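Local coordinates for hypothetical protein (Mus musculus, PDB 1VKB), which probably acts as a gamma-glutamylamine cyclotransferase, releasing 5-oxoproline from gamma-glutamyl-lysine left by the breakdown of crosslinked proteins, at residues P27-M32 with E78-D83. Sequence-based numbering, arbitrary orientation. Where two conformers were deposited one is given.
Sequences PNHKVM and EIYEVD. With FMT (formic acid), chain D.
M32 and Y80 illustrate how one aromatic side chain can serve a hydrophobic core with its face and polar neighbours with its hydroxyl. In one of its two conformers M32 places SD 4.3 Å from the centroid of the Y80 ring and 9° off its normal, so this Met-aromatic contact may not hold in the other. In that conformer a bend at chi3 (93°) brings M32 CE over the same face, 3.9 Å from Y80 CG. This is the tight part, where the short helix 30-33 packs against strand 76-82 and both M32 and V82 also touch I16 and A40.

The other side is polar and less enclosed, H29 and E78 being partly exposed. The OH of Y80 donates to E78 OE1 at 2.9 Å, from above the carboxylate plane, and the R24 backbone N also binds that oxygen. H29, its CG anti to the backbone N (chi1 -169°), swings CE1 to within 3.1 Å of Y80 OH. Its ND1 bonds to L22 O, which helps fix the ring's rotation, while H29 NE2 donates at 2.7 Å to formic acid O2 near the imidazole plane. A leucine in place of Y80 would probably deprive E78 of a hydroxyl partner and M32 of its aromatic face. The formic acid probably comes from the crystallisation liquor; that H29 and R24 NE both bind it suggests a corner able to accept a carboxylate, perhaps a substrate's, consistent with a gamma-glutamyl cyclotransferase-like fold.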
# COMPACT_ATOMS: atom_id res chain seq x y z
N PRO A 27 9.63 -1.85 6.01
CA PRO A 27 11.01 -1.65 5.49
C PRO A 27 11.28 -0.46 4.57
O PRO A 27 12.44 -0.01 4.51
CB PRO A 27 11.33 -3.00 4.82
CG PRO A 27 10.39 -3.98 5.48
CD PRO A 27 9.14 -3.21 5.75
N ASN A 28 10.26 0.04 3.85
CA ASN A 28 10.46 1.16 2.91
C ASN A 28 9.86 2.45 3.40
O ASN A 28 9.77 3.42 2.65
CB ASN A 28 9.94 0.84 1.50
CG ASN A 28 10.81 -0.16 0.76
OD1 ASN A 28 12.05 -0.06 0.79
ND2 ASN A 28 10.17 -1.21 0.17
N HIS A 29 9.48 2.50 4.66
CA HIS A 29 8.91 3.73 5.20
C HIS A 29 9.83 4.95 5.01
O HIS A 29 9.34 6.04 4.81
CB HIS A 29 8.53 3.61 6.68
CG HIS A 29 7.71 4.76 7.17
ND1 HIS A 29 6.47 5.08 6.63
CD2 HIS A 29 7.96 5.70 8.11
CE1 HIS A 29 6.00 6.16 7.24
NE2 HIS A 29 6.88 6.55 8.15
N LYS A 30 11.15 4.77 5.10
CA LYS A 30 12.08 5.91 4.95
C LYS A 30 11.80 6.76 3.74
O LYS A 30 12.07 7.95 3.76
CB LYS A 30 13.57 5.44 4.89
CG LYS A 30 14.21 5.01 6.22
CD LYS A 30 15.71 4.45 6.04
CE LYS A 30 16.65 5.53 5.49
NZ LYS A 30 16.57 6.75 6.31
N VAL A 31 11.34 6.16 2.65
CA VAL A 31 11.18 6.97 1.43
C VAL A 31 10.11 8.03 1.59
O VAL A 31 10.17 9.06 0.94
CB VAL A 31 10.90 6.13 0.14
CG1 VAL A 31 12.00 5.12 -0.11
CG2 VAL A 31 9.55 5.48 0.21
N MET A 32 9.14 7.79 2.48
CA MET A 32 8.11 8.78 2.77
C MET A 32 8.61 9.89 3.71
O MET A 32 7.99 10.97 3.77
CB MET A 32 6.89 8.11 3.39
CG MET A 32 6.22 7.11 2.45
SD MET A 32 4.66 6.55 3.16
CE MET A 32 3.66 7.78 2.35
N GLU A 78 -2.50 2.73 6.52
CA GLU A 78 -2.32 4.06 7.04
C GLU A 78 -2.69 5.08 5.97
O GLU A 78 -2.36 4.94 4.80
CB GLU A 78 -0.90 4.26 7.50
CG GLU A 78 -0.55 3.39 8.71
CD GLU A 78 0.90 3.42 9.05
OE1 GLU A 78 1.74 3.91 8.25
OE2 GLU A 78 1.19 2.93 10.13
N ILE A 79 -3.33 6.14 6.43
CA ILE A 79 -3.69 7.29 5.58
C ILE A 79 -2.68 8.41 5.73
O ILE A 79 -2.38 8.84 6.85
CB ILE A 79 -5.08 7.78 5.93
CG1 ILE A 79 -6.11 6.62 5.84
CG2 ILE A 79 -5.47 8.94 5.05
CD1 ILE A 79 -7.43 6.96 6.49
N TYR A 80 -2.17 8.89 4.59
CA TYR A 80 -1.29 10.07 4.55
C TYR A 80 -1.86 11.11 3.65
O TYR A 80 -2.56 10.80 2.70
CB TYR A 80 0.12 9.70 3.99
CG TYR A 80 0.89 8.85 4.95
CD1 TYR A 80 0.61 7.51 5.07
CD2 TYR A 80 1.90 9.39 5.73
CE1 TYR A 80 1.29 6.71 5.97
CE2 TYR A 80 2.58 8.61 6.65
CZ TYR A 80 2.26 7.26 6.75
OH TYR A 80 2.90 6.45 7.67
N GLU A 81 -1.55 12.37 3.93
CA GLU A 81 -1.79 13.44 2.97
C GLU A 81 -0.44 13.78 2.35
O GLU A 81 0.51 14.09 3.08
CB GLU A 81 -2.46 14.64 3.64
CG GLU A 81 -2.91 15.65 2.62
CD GLU A 81 -3.72 16.80 3.18
OE1 GLU A 81 -3.36 17.32 4.25
OE2 GLU A 81 -4.70 17.21 2.53
N VAL A 82 -0.34 13.71 1.01
CA VAL A 82 0.95 13.93 0.32
C VAL A 82 0.82 15.05 -0.71
O VAL A 82 -0.29 15.38 -1.18
CB VAL A 82 1.49 12.65 -0.37
CG1 VAL A 82 1.53 11.48 0.64
CG2 VAL A 82 0.65 12.25 -1.54
N ASP A 83 1.95 15.66 -1.06
CA ASP A 83 1.94 16.62 -2.13
C ASP A 83 2.15 15.93 -3.49
O ASP A 83 2.42 14.74 -3.56
CB ASP A 83 2.91 17.80 -1.87
CG ASP A 83 4.36 17.43 -1.90
OD1 ASP A 83 4.75 16.27 -2.16
OD2 ASP A 83 5.23 18.32 -1.65
C FMT D . 5.54 9.37 9.11
O1 FMT D . 5.03 10.36 9.63
O2 FMT D . 5.82 8.38 9.76